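Local atomic coordinates of insect group II chitinase (Ostrinia furnacalis, PDB entry 5Y2C), a protein that probably hydrolyses the beta-1,4 linkages of chitin as a family 18 glycoside hydrolase, studied here as a mutant catalytic domain with bound chitooligosaccharide. Residues 1-6 against 334-339; 188-193 against 239-244; 209-214 against 222-227. All coordinates share one frame; numbering follows the deposited sequence.

Interaction 1 of 3, residues 1-6 against 334-339; sequences ERFKVV and AMELGG
The Phe3 ring lies against the backbone of Leu337, with CE1 3.4 Å from Leu337 O and the oxygen at the ring edge, near its plane. This is the closing seam of the family 18 TIM barrel, where the first strand, 4-10, pairs in parallel with the last, 339-343. Phe3 CG stands anti to the carbonyl carbon (chi1 -65°), which turns the ring toward Leu337. Helices 322-334 and 361-371 also touch Phe3, through Val332, Arg333 and Leu370. Arg2 CG rests over one face of the same ring, offset toward its rim. Arg2 reaches on to Glu336, and the guanidinium edge faces Glu336 OE2 in a salt bridge whose modelled geometry is doubtful. Glu336, just past helix 322-334, takes a positive phi in a Schellman motif. Gly339 has backbone angles that a side chain could hardly accept, and its CA comes 3.1 Å from Lys4 O. Gly338 O is gripped twice. Lys4 N donates to Gly338 O almost straight, 2.9 Å away in the carbonyl plane. A water that also bonds Arg2 O and Lys4 NZ gives the second bond, its oxygen 2.8 Å from Gly338 O.

Interaction 2 of 3, residues 188-193 against 239-244; sequences DWISLM and KKLVVG. With NAG (2-acetamido-2-deoxy-beta-D-glucopyranose), chain C; NAG (2-acetamido-2-deoxy-beta-D-glucopyranose), chain B.
Two neighbouring strands of the TIM barrel, 189-192 and 241-244, meet here in parallel, and the first leads into the glycan pocket. Four backbone bonds join them, alternating in direction. Ile190 N donates to Lys240 O at 2.7 Å, and Val242 N to Ile190 O at 2.8 Å. Leu192 N then uses Val242 O, and Gly244 N closes the series on Leu192 O at 3.0 Å. On the face of Ile190 and Leu192, Leu241 CD2 reaches 3.8 Å from Leu192 CD2 and also touches Ile190 CB. Helix 224-233 covers this face through Val228, Trp231 and Ile232. On the other face, Val242 CG2 packs on Trp189 CB at 3.8 Å. The Trp189 torsion (chi1 66°) leaves CB and the start of the indole against Val242 CG2, and the indole rim meets Ser191 OG in its plane. Lys240 lays CD alongside Asp188 O, while its NZ is held by Ser184 O and Leu187 O. Past the paired residues, Met193 SD lies 3.5 Å from C7 of the chain C NAG, and its CE touches O6 of the chain B NAG. Ligand contact at the C-terminal end of a parallel barrel strand is the usual design of a TIM-barrel active site.

Interaction 3 of 3, residues 209-214 against 222-227; sequences APMYVH and FNVNFT. With NAG (2-acetamido-2-deoxy-beta-D-glucopyranose), chain D; NAG (2-acetamido-2-deoxy-beta-D-glucopyranose), chain E.
Asn225 runs from the first turn of helix 224-233 past Met211 and Tyr212 to a sugar. Its CB lies 3.2 Å from Met211 O and 3.5 Å from Tyr212 CD1. CG stands anti to the backbone N (chi1 -178°), which sends the amide past the edge of the Tyr212 ring. OD1 is held by Tyr331 OH. ND2 lies in the plane of that ring, at its edge, and is bonded covalently to C1 of the chain D NAG, making an N-linked glycan. The acetamide methyl C8 of this sugar sits over one face of Tyr212, and Met211 CG lies over the opposite face. Tyr212 OH and His327 NE2 share a hydrogen bond. Pro210 O accepts from Val224 N at 2.7 Å, and Met211 O from Asn225 N at 3.0 Å. Asn223 is the N-cap, its OD1 taking Phe226 N from above the carbonyl plane. Met211 CE packs on Val224 CG1 at 3.8 Å. The Phe222 ring edge meets C6 of the chain E NAG in the glycan pocket. The early helix N-H groups, with no acceptor one turn back, are thus satisfied by Pro210, Met211 and Asn223, and the ND2 linkage fixes the sugar beside Tyr212.

Interactions 1 and 2 touch, with centres about 9 Å apart. Gly338 N lies 2.7 Å from Leu241 O, a probable hydrogen bond at the start of the pairing of strands 339-343 and 241-254. Lys239 NZ lies 2.7 Å from Arg2 O, also a probable hydrogen bond. The two contacts thus share one run of barrel strands. Interaction 3 lies about 16 Å from interaction 2, centre to centre, and is joined to it by helix 224-233: Val224 CG1 packs on Val243 CG1 at 4.0 Å. Interactions 1 and 3 do not touch. The sugars differ in role. Met193 of interaction 2 and Phe222 of interaction 3 belong to the glycan pocket, while Asn225 carries an N-linked sugar.

Interaction 1 of 3, residues 1-6 against 334-339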
loop_
_atom_site.group_PDB
_atom_site.type_symbol
_atom_site.label_atom_id
_atom_site.label_comp_id
_atom_site.label_asym_id
_atom_site.label_seq_id
_atom_site.Cartn_x
_atom_site.Cartn_y
_atom_site.Cartn_z
ATOM N N GLU A 1 19.924 3.982 -3.993
ATOM C CA GLU A 1 20.010 5.219 -3.217
ATOM C C GLU A 1 19.157 6.297 -3.906
ATOM O O GLU A 1 18.449 7.072 -3.250
ATOM C CB GLU A 1 21.472 5.633 -3.079
ATOM C CG GLU A 1 22.282 4.573 -2.330
ATOM C CD GLU A 1 23.717 4.990 -2.077
ATOM O OE1 GLU A 1 24.137 6.025 -2.648
ATOM O OE2 GLU A 1 24.422 4.279 -1.319
ATOM N N ARG A 2 19.195 6.301 -5.243
ATOM C CA ARG A 2 18.405 7.260 -6.008
ATOM C C ARG A 2 16.909 6.952 -5.918
ATOM O O ARG A 2 16.089 7.866 -5.782
ATOM C CB ARG A 2 18.857 7.238 -7.462
ATOM C CG ARG A 2 18.046 8.075 -8.399
ATOM C CD ARG A 2 18.980 8.664 -9.449
ATOM N NE ARG A 2 18.308 8.946 -10.712
ATOM C CZ ARG A 2 18.410 8.188 -11.796
ATOM N NH1 ARG A 2 19.170 7.100 -11.775
ATOM N NH2 ARG A 2 17.759 8.525 -12.908
ATOM N N PHE A 3 16.533 5.663 -5.932
ATOM C CA PHE A 3 15.134 5.258 -5.888
ATOM C C PHE A 3 14.910 4.400 -4.655
ATOM O O PHE A 3 15.731 3.533 -4.327
ATOM C CB PHE A 3 14.702 4.489 -7.158
ATOM C CG PHE A 3 14.743 5.323 -8.417
ATOM C CD1 PHE A 3 13.787 6.312 -8.651
ATOM C CD2 PHE A 3 15.743 5.135 -9.358
ATOM C CE1 PHE A 3 13.836 7.097 -9.794
ATOM C CE2 PHE A 3 15.789 5.916 -10.501
ATOM C CZ PHE A 3 14.835 6.894 -10.718
ATOM N N LYS A 4 13.814 4.665 -3.961
ATOM C CA LYS A 4 13.415 3.877 -2.806
ATOM C C LYS A 4 12.520 2.719 -3.237
ATOM O O LYS A 4 11.781 2.811 -4.222
ATOM C CB LYS A 4 12.675 4.751 -1.785
ATOM C CG LYS A 4 13.520 5.837 -1.142
ATOM C CD LYS A 4 12.648 6.738 -0.260
ATOM C CE LYS A 4 13.501 7.726 0.523
ATOM N NZ LYS A 4 14.026 8.784 -0.356
ATOM N N VAL A 5 12.612 1.613 -2.499
ATOM C CA VAL A 5 11.658 0.514 -2.591
ATOM C C VAL A 5 11.110 0.327 -1.181
ATOM O O VAL A 5 11.761 -0.292 -0.333
ATOM C CB VAL A 5 12.283 -0.776 -3.138
ATOM C CG1 VAL A 5 11.250 -1.901 -3.149
ATOM C CG2 VAL A 5 12.840 -0.561 -4.539
ATOM N N VAL A 6 9.922 0.883 -0.921
ATOM C CA VAL A 6 9.306 0.883 0.404
ATOM C C VAL A 6 8.413 -0.349 0.512
ATOM O O VAL A 6 7.432 -0.482 -0.225
ATOM C CB VAL A 6 8.497 2.173 0.644
ATOM C CG1 VAL A 6 7.809 2.143 1.997
ATOM C CG2 VAL A 6 9.376 3.429 0.517
ATOM N N ALA A 334 11.307 6.792 -15.357
ATOM C CA ALA A 334 11.130 7.753 -16.436
ATOM C C ALA A 334 10.676 9.098 -15.902
ATOM O O ALA A 334 11.067 10.144 -16.429
ATOM C CB ALA A 334 10.105 7.231 -17.439
ATOM N N MET A 335 9.825 9.092 -14.878
ATOM C CA MET A 335 9.290 10.307 -14.280
ATOM C C MET A 335 10.190 10.885 -13.204
ATOM O O MET A 335 9.881 11.957 -12.672
ATOM C CB MET A 335 7.901 10.034 -13.679
ATOM C CG MET A 335 6.754 9.895 -14.687
ATOM S SD MET A 335 6.128 11.491 -15.287
ATOM C CE MET A 335 5.071 11.956 -13.909
ATOM N N GLU A 336 11.268 10.191 -12.857
ATOM C CA GLU A 336 12.214 10.658 -11.848
ATOM C C GLU A 336 11.538 10.912 -10.492
ATOM O O GLU A 336 11.780 11.921 -9.830
ATOM C CB GLU A 336 12.944 11.897 -12.376
ATOM C CG GLU A 336 14.264 11.558 -13.086
ATOM C CD GLU A 336 15.153 10.625 -12.249
ATOM O OE1 GLU A 336 15.178 10.788 -10.989
ATOM O OE2 GLU A 336 15.833 9.748 -12.858
ATOM N N LEU A 337 10.712 9.948 -10.053
ATOM C CA LEU A 337 10.009 10.055 -8.778
ATOM C C LEU A 337 10.890 9.511 -7.656
ATOM O O LEU A 337 12.067 9.197 -7.853
ATOM C CB LEU A 337 8.658 9.331 -8.824
ATOM C CG LEU A 337 7.772 9.695 -10.022
ATOM C CD1 LEU A 337 6.490 8.851 -10.072
ATOM C CD2 LEU A 337 7.468 11.210 -10.072
ATOM N N GLY A 338 10.315 9.395 -6.456
ATOM C CA GLY A 338 11.077 8.931 -5.314
ATOM C C GLY A 338 11.295 7.432 -5.260
ATOM O O GLY A 338 12.320 6.979 -4.746
ATOM N N GLY A 339 10.356 6.646 -5.773
ATOM C CA GLY A 339 10.552 5.205 -5.773
ATOM C C GLY A 339 9.226 4.488 -5.905
ATOM O O GLY A 339 8.247 5.053 -6.384
HETATM O O HOH W 1 14.353 8.535 -3.572
#

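Interaction 2 of 3, residues 188-193 against 239-244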
loop_
_atom_site.group_PDB
_atom_site.type_symbol
_atom_site.label_atom_id
_atom_site.label_comp_id
_atom_site.label_asym_id
_atom_site.label_seq_id
_atom_site.Cartn_x
_atom_site.Cartn_y
_atom_site.Cartn_z
ATOM N N ASP A 188 9.808 12.722 4.399
ATOM C CA ASP A 188 10.916 12.102 3.675
ATOM C C ASP A 188 10.437 11.388 2.415
ATOM O O ASP A 188 11.194 11.272 1.437
ATOM C CB ASP A 188 11.667 11.144 4.597
ATOM C CG ASP A 188 12.356 11.877 5.731
ATOM O OD1 ASP A 188 13.375 12.541 5.471
ATOM O OD2 ASP A 188 11.854 11.842 6.871
ATOM N N TRP A 189 9.196 10.914 2.413
ATOM C CA TRP A 189 8.567 10.468 1.178
ATOM C C TRP A 189 7.065 10.396 1.398
ATOM O O TRP A 189 6.586 10.326 2.531
ATOM C CB TRP A 189 9.141 9.129 0.695
ATOM C CG TRP A 189 8.865 7.968 1.594
ATOM C CD1 TRP A 189 7.774 7.149 1.561
ATOM C CD2 TRP A 189 9.704 7.475 2.647
ATOM N NE1 TRP A 189 7.875 6.189 2.536
ATOM C CE2 TRP A 189 9.049 6.364 3.217
ATOM C CE3 TRP A 189 10.946 7.861 3.163
ATOM C CZ2 TRP A 189 9.588 5.638 4.278
ATOM C CZ3 TRP A 189 11.485 7.134 4.223
ATOM C CH2 TRP A 189 10.801 6.037 4.766
ATOM N N ILE A 190 6.336 10.444 0.292
ATOM C CA ILE A 190 4.884 10.376 0.272
ATOM C C ILE A 190 4.525 9.122 -0.503
ATOM O O ILE A 190 4.769 9.048 -1.712
ATOM C CB ILE A 190 4.254 11.614 -0.375
ATOM C CG1 ILE A 190 4.515 12.858 0.471
ATOM C CG2 ILE A 190 2.773 11.401 -0.567
ATOM C CD1 ILE A 190 4.274 14.154 -0.260
ATOM N N SER A 191 3.975 8.123 0.187
ATOM C CA SER A 191 3.586 6.868 -0.469
ATOM C C SER A 191 2.186 7.031 -1.041
ATOM O O SER A 191 1.190 6.964 -0.318
ATOM C CB SER A 191 3.671 5.699 0.504
ATOM O OG SER A 191 5.019 5.277 0.654
ATOM N N LEU A 192 2.112 7.247 -2.350
ATOM C CA LEU A 192 0.831 7.291 -3.039
ATOM C C LEU A 192 0.233 5.889 -3.054
ATOM O O LEU A 192 0.862 4.945 -3.551
ATOM C CB LEU A 192 1.027 7.788 -4.465
ATOM C CG LEU A 192 1.748 9.108 -4.703
ATOM C CD1 LEU A 192 1.764 9.376 -6.202
ATOM C CD2 LEU A 192 1.094 10.266 -3.928
ATOM N N MET A 193 -0.955 5.726 -2.472
ATOM C CA MET A 193 -1.612 4.421 -2.492
ATOM C C MET A 193 -2.370 4.318 -3.814
ATOM O O MET A 193 -3.603 4.358 -3.890
ATOM C CB MET A 193 -2.504 4.224 -1.280
ATOM C CG MET A 193 -1.687 3.981 0.006
ATOM S SD MET A 193 -2.708 3.699 1.445
ATOM C CE MET A 193 -3.629 5.236 1.458
ATOM N N LYS A 239 10.758 13.956 -6.304
ATOM C CA LYS A 239 11.594 12.996 -5.586
ATOM C C LYS A 239 10.982 12.538 -4.271
ATOM O O LYS A 239 11.453 11.542 -3.722
ATOM C CB LYS A 239 12.995 13.570 -5.327
ATOM C CG LYS A 239 13.869 13.675 -6.565
ATOM C CD LYS A 239 14.013 12.307 -7.219
ATOM C CE LYS A 239 14.791 11.342 -6.330
ATOM N NZ LYS A 239 14.978 10.019 -7.024
ATOM N N LYS A 240 9.921 13.181 -3.771
ATOM C CA LYS A 240 9.242 12.697 -2.574
ATOM C C LYS A 240 8.143 11.681 -2.885
ATOM O O LYS A 240 7.709 10.969 -1.976
ATOM C CB LYS A 240 8.629 13.867 -1.793
ATOM C CG LYS A 240 9.627 14.901 -1.230
ATOM C CD LYS A 240 10.454 14.320 -0.108
ATOM C CE LYS A 240 11.402 15.338 0.467
ATOM N NZ LYS A 240 10.662 16.240 1.378
ATOM N N LEU A 241 7.702 11.570 -4.140
ATOM C CA LEU A 241 6.546 10.745 -4.471
ATOM C C LEU A 241 6.962 9.298 -4.680
ATOM O O LEU A 241 7.887 9.018 -5.444
ATOM C CB LEU A 241 5.841 11.280 -5.713
ATOM C CG LEU A 241 5.196 12.643 -5.471
ATOM C CD1 LEU A 241 4.634 13.233 -6.750
ATOM C CD2 LEU A 241 4.114 12.503 -4.402
ATOM N N VAL A 242 6.276 8.381 -3.999
ATOM C CA VAL A 242 6.574 6.956 -4.084
ATOM C C VAL A 242 5.304 6.242 -4.535
ATOM O O VAL A 242 4.275 6.300 -3.845
ATOM C CB VAL A 242 7.094 6.406 -2.745
ATOM C CG1 VAL A 242 7.242 4.891 -2.815
ATOM C CG2 VAL A 242 8.436 7.048 -2.379
ATOM N N VAL A 243 5.370 5.584 -5.693
ATOM C CA VAL A 243 4.192 5.002 -6.332
ATOM C C VAL A 243 3.947 3.601 -5.782
ATOM O O VAL A 243 4.815 2.730 -5.878
ATOM C CB VAL A 243 4.343 4.994 -7.862
ATOM C CG1 VAL A 243 3.276 4.159 -8.508
ATOM C CG2 VAL A 243 4.263 6.445 -8.382
ATOM N N GLY A 244 2.773 3.394 -5.182
ATOM C CA GLY A 244 2.438 2.096 -4.604
ATOM C C GLY A 244 1.957 1.120 -5.669
ATOM O O GLY A 244 1.204 1.473 -6.579
HETATM C C1 NAG C . -4.570 0.669 2.183
HETATM C C2 NAG C . -3.922 0.438 3.531
HETATM C C3 NAG C . -4.134 -0.971 4.074
HETATM C C4 NAG C . -4.886 -1.944 3.182
HETATM C C5 NAG C . -4.286 -1.771 1.802
HETATM C C6 NAG C . -4.928 -2.589 0.724
HETATM C C7 NAG C . -1.971 1.678 4.177
HETATM C C8 NAG C . -0.528 1.823 3.942
HETATM N N2 NAG C . -2.521 0.719 3.522
HETATM O O3 NAG C . -4.759 -0.848 5.310
HETATM O O4 NAG C . -4.743 -3.234 3.623
HETATM O O5 NAG C . -4.292 -0.420 1.378
HETATM O O6 NAG C . -6.300 -2.435 0.725
HETATM O O7 NAG C . -2.544 2.373 4.914
HETATM C C1 NAG B . -9.578 1.426 0.621
HETATM C C2 NAG B . -9.294 0.060 1.180
HETATM C C3 NAG B . -8.050 0.118 2.036
HETATM C C4 NAG B . -6.885 0.792 1.367
HETATM C C5 NAG B . -7.358 2.123 0.864
HETATM C C6 NAG B . -6.334 2.757 -0.024
HETATM C C7 NAG B . -11.269 -1.326 1.541
HETATM C C8 NAG B . -12.437 -1.510 2.392
HETATM N N2 NAG B . -10.393 -0.449 1.926
HETATM O O3 NAG B . -7.706 -1.180 2.363
HETATM O O4 NAG B . -5.942 0.915 2.394
HETATM O O5 NAG B . -8.435 1.898 0.051
HETATM O O6 NAG B . -6.180 4.119 0.156
HETATM O O7 NAG B . -11.171 -1.982 0.592
#

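Interaction 3 of 3, residues 209-214 against 222-227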
loop_
_atom_site.group_PDB
_atom_site.type_symbol
_atom_site.label_atom_id
_atom_site.label_comp_id
_atom_site.label_asym_id
_atom_site.label_seq_id
_atom_site.Cartn_x
_atom_site.Cartn_y
_atom_site.Cartn_z
ATOM N N ALA A 209 -5.829 -1.215 -10.088
ATOM C CA ALA A 209 -4.811 -0.166 -10.199
ATOM C C ALA A 209 -4.539 0.143 -11.669
ATOM O O ALA A 209 -3.506 -0.248 -12.227
ATOM C CB ALA A 209 -3.533 -0.596 -9.485
ATOM N N PRO A 210 -5.455 0.855 -12.337
ATOM C CA PRO A 210 -5.215 1.213 -13.736
ATOM C C PRO A 210 -4.038 2.165 -13.847
ATOM O O PRO A 210 -3.850 3.048 -13.010
ATOM C CB PRO A 210 -6.528 1.886 -14.163
ATOM C CG PRO A 210 -7.543 1.472 -13.144
ATOM C CD PRO A 210 -6.761 1.363 -11.869
ATOM N N MET A 211 -3.241 1.974 -14.900
ATOM C CA MET A 211 -2.097 2.843 -15.140
ATOM C C MET A 211 -2.504 4.132 -15.855
ATOM O O MET A 211 -2.131 5.228 -15.431
ATOM C CB MET A 211 -1.048 2.083 -15.946
ATOM C CG MET A 211 0.273 2.803 -16.076
ATOM S SD MET A 211 1.042 3.097 -14.493
ATOM C CE MET A 211 1.671 4.747 -14.717
ATOM N N TYR A 212 -3.257 4.008 -16.952
ATOM C CA TYR A 212 -3.687 5.131 -17.784
ATOM C C TYR A 212 -5.193 5.081 -18.007
ATOM O O TYR A 212 -5.855 4.091 -17.690
ATOM C CB TYR A 212 -2.968 5.134 -19.133
ATOM C CG TYR A 212 -1.480 5.081 -18.979
ATOM C CD1 TYR A 212 -0.796 6.169 -18.433
ATOM C CD2 TYR A 212 -0.752 3.944 -19.326
ATOM C CE1 TYR A 212 0.559 6.136 -18.272
ATOM C CE2 TYR A 212 0.617 3.906 -19.171
ATOM C CZ TYR A 212 1.265 5.009 -18.638
ATOM O OH TYR A 212 2.629 4.996 -18.455
ATOM N N VAL A 213 -5.743 6.111 -18.597
ATOM C CA VAL A 213 -7.148 6.083 -18.843
ATOM C C VAL A 213 -7.513 5.008 -19.829
ATOM O O VAL A 213 -6.818 4.751 -20.713
ATOM C CB VAL A 213 -7.783 7.448 -19.159
ATOM C CG1 VAL A 213 -7.081 8.574 -18.471
ATOM C CG2 VAL A 213 -7.849 7.710 -20.618
ATOM N N HIS A 214 -8.638 4.380 -19.614
ATOM C CA HIS A 214 -9.100 3.338 -20.450
ATOM C C HIS A 214 -10.336 3.922 -21.050
ATOM O O HIS A 214 -10.923 4.778 -20.485
ATOM C CB HIS A 214 -9.403 2.126 -19.614
ATOM C CG HIS A 214 -9.572 0.878 -20.398
ATOM N ND1 HIS A 214 -10.750 0.536 -20.987
ATOM C CD2 HIS A 214 -8.716 -0.113 -20.676
ATOM C CE1 HIS A 214 -10.620 -0.613 -21.592
ATOM N NE2 HIS A 214 -9.389 -1.025 -21.422
ATOM N N PHE A 222 -9.246 8.096 -12.255
ATOM C CA PHE A 222 -9.051 6.831 -11.539
ATOM C C PHE A 222 -7.962 5.989 -12.207
ATOM O O PHE A 222 -8.213 4.917 -12.765
ATOM C CB PHE A 222 -10.361 6.054 -11.467
ATOM C CG PHE A 222 -11.290 6.530 -10.394
ATOM C CD1 PHE A 222 -11.529 7.874 -10.211
ATOM C CD2 PHE A 222 -11.935 5.627 -9.574
ATOM C CE1 PHE A 222 -12.387 8.315 -9.225
ATOM C CE2 PHE A 222 -12.799 6.063 -8.589
ATOM C CZ PHE A 222 -13.025 7.402 -8.414
ATOM N N ASN A 223 -6.740 6.517 -12.187
ATOM C CA ASN A 223 -5.599 5.792 -12.731
ATOM C C ASN A 223 -4.341 6.345 -12.093
ATOM O O ASN A 223 -4.322 7.479 -11.600
ATOM C CB ASN A 223 -5.524 5.901 -14.267
ATOM C CG ASN A 223 -5.514 7.346 -14.758
ATOM O OD1 ASN A 223 -4.457 7.965 -14.917
ATOM N ND2 ASN A 223 -6.696 7.879 -15.018
ATOM N N VAL A 224 -3.282 5.530 -12.125
ATOM C CA VAL A 224 -2.033 5.881 -11.453
ATOM C C VAL A 224 -1.459 7.164 -12.045
ATOM O O VAL A 224 -0.978 8.051 -11.324
ATOM C CB VAL A 224 -1.021 4.723 -11.574
ATOM C CG1 VAL A 224 0.377 5.185 -11.133
ATOM C CG2 VAL A 224 -1.478 3.494 -10.781
ATOM N N ASN A 225 -1.486 7.269 -13.374
ATOM C CA ASN A 225 -0.837 8.377 -14.050
ATOM C C ASN A 225 -1.455 9.706 -13.645
ATOM O O ASN A 225 -0.738 10.684 -13.402
ATOM C CB ASN A 225 -0.909 8.140 -15.551
ATOM C CG ASN A 225 -0.214 9.203 -16.345
ATOM O OD1 ASN A 225 0.881 9.680 -16.010
ATOM N ND2 ASN A 225 -0.848 9.578 -17.432
ATOM N N PHE A 226 -2.781 9.755 -13.511
ATOM C CA PHE A 226 -3.396 11.002 -13.076
ATOM C C PHE A 226 -2.983 11.345 -11.651
ATOM O O PHE A 226 -2.651 12.498 -11.352
ATOM C CB PHE A 226 -4.914 10.935 -13.173
ATOM C CG PHE A 226 -5.570 12.155 -12.638
ATOM C CD1 PHE A 226 -5.884 12.260 -11.288
ATOM C CD2 PHE A 226 -5.794 13.250 -13.475
ATOM C CE1 PHE A 226 -6.444 13.418 -10.786
ATOM C CE2 PHE A 226 -6.346 14.395 -12.982
ATOM C CZ PHE A 226 -6.678 14.484 -11.633
ATOM N N THR A 227 -3.026 10.355 -10.750
ATOM C CA THR A 227 -2.694 10.590 -9.351
ATOM C C THR A 227 -1.303 11.197 -9.213
ATOM O O THR A 227 -1.115 12.178 -8.480
ATOM C CB THR A 227 -2.776 9.277 -8.577
ATOM O OG1 THR A 227 -4.121 8.778 -8.610
ATOM C CG2 THR A 227 -2.325 9.468 -7.121
HETATM C C1 NAG D . -0.278 10.588 -18.241
HETATM C C2 NAG D . -0.553 10.428 -19.741
HETATM C C3 NAG D . -0.178 11.708 -20.504
HETATM C C4 NAG D . -0.742 12.951 -19.818
HETATM C C5 NAG D . -0.307 12.914 -18.365
HETATM C C6 NAG D . -0.735 14.111 -17.553
HETATM C C7 NAG D . -0.348 8.315 -20.999
HETATM C C8 NAG D . 0.612 7.274 -21.509
HETATM N N2 NAG D . 0.190 9.300 -20.274
HETATM O O3 NAG D . -0.638 11.564 -21.841
HETATM O O4 NAG D . -0.237 14.189 -20.309
HETATM O O5 NAG D . -0.887 11.760 -17.767
HETATM O O6 NAG D . -2.047 14.518 -17.909
HETATM O O7 NAG D . -1.551 8.263 -21.230
HETATM C C1 NAG E . -17.482 6.129 -3.155
HETATM C C2 NAG E . -17.522 4.753 -2.575
HETATM C C3 NAG E . -16.135 4.440 -2.089
HETATM C C4 NAG E . -15.074 4.623 -3.170
HETATM C C5 NAG E . -15.299 5.920 -3.885
HETATM C C6 NAG E . -14.622 5.966 -5.192
HETATM C C7 NAG E . -19.578 3.962 -1.646
HETATM C C8 NAG E . -20.567 4.093 -0.570
HETATM N N2 NAG E . -18.499 4.669 -1.537
HETATM O O1 NAG E . -18.771 6.266 -3.616
HETATM O O3 NAG E . -16.273 3.108 -1.696
HETATM O O4 NAG E . -13.826 4.833 -2.609
HETATM O O5 NAG E . -16.642 6.019 -4.259
HETATM O O6 NAG E . -15.763 5.886 -5.998
HETATM O O7 NAG E . -19.765 3.253 -2.546
#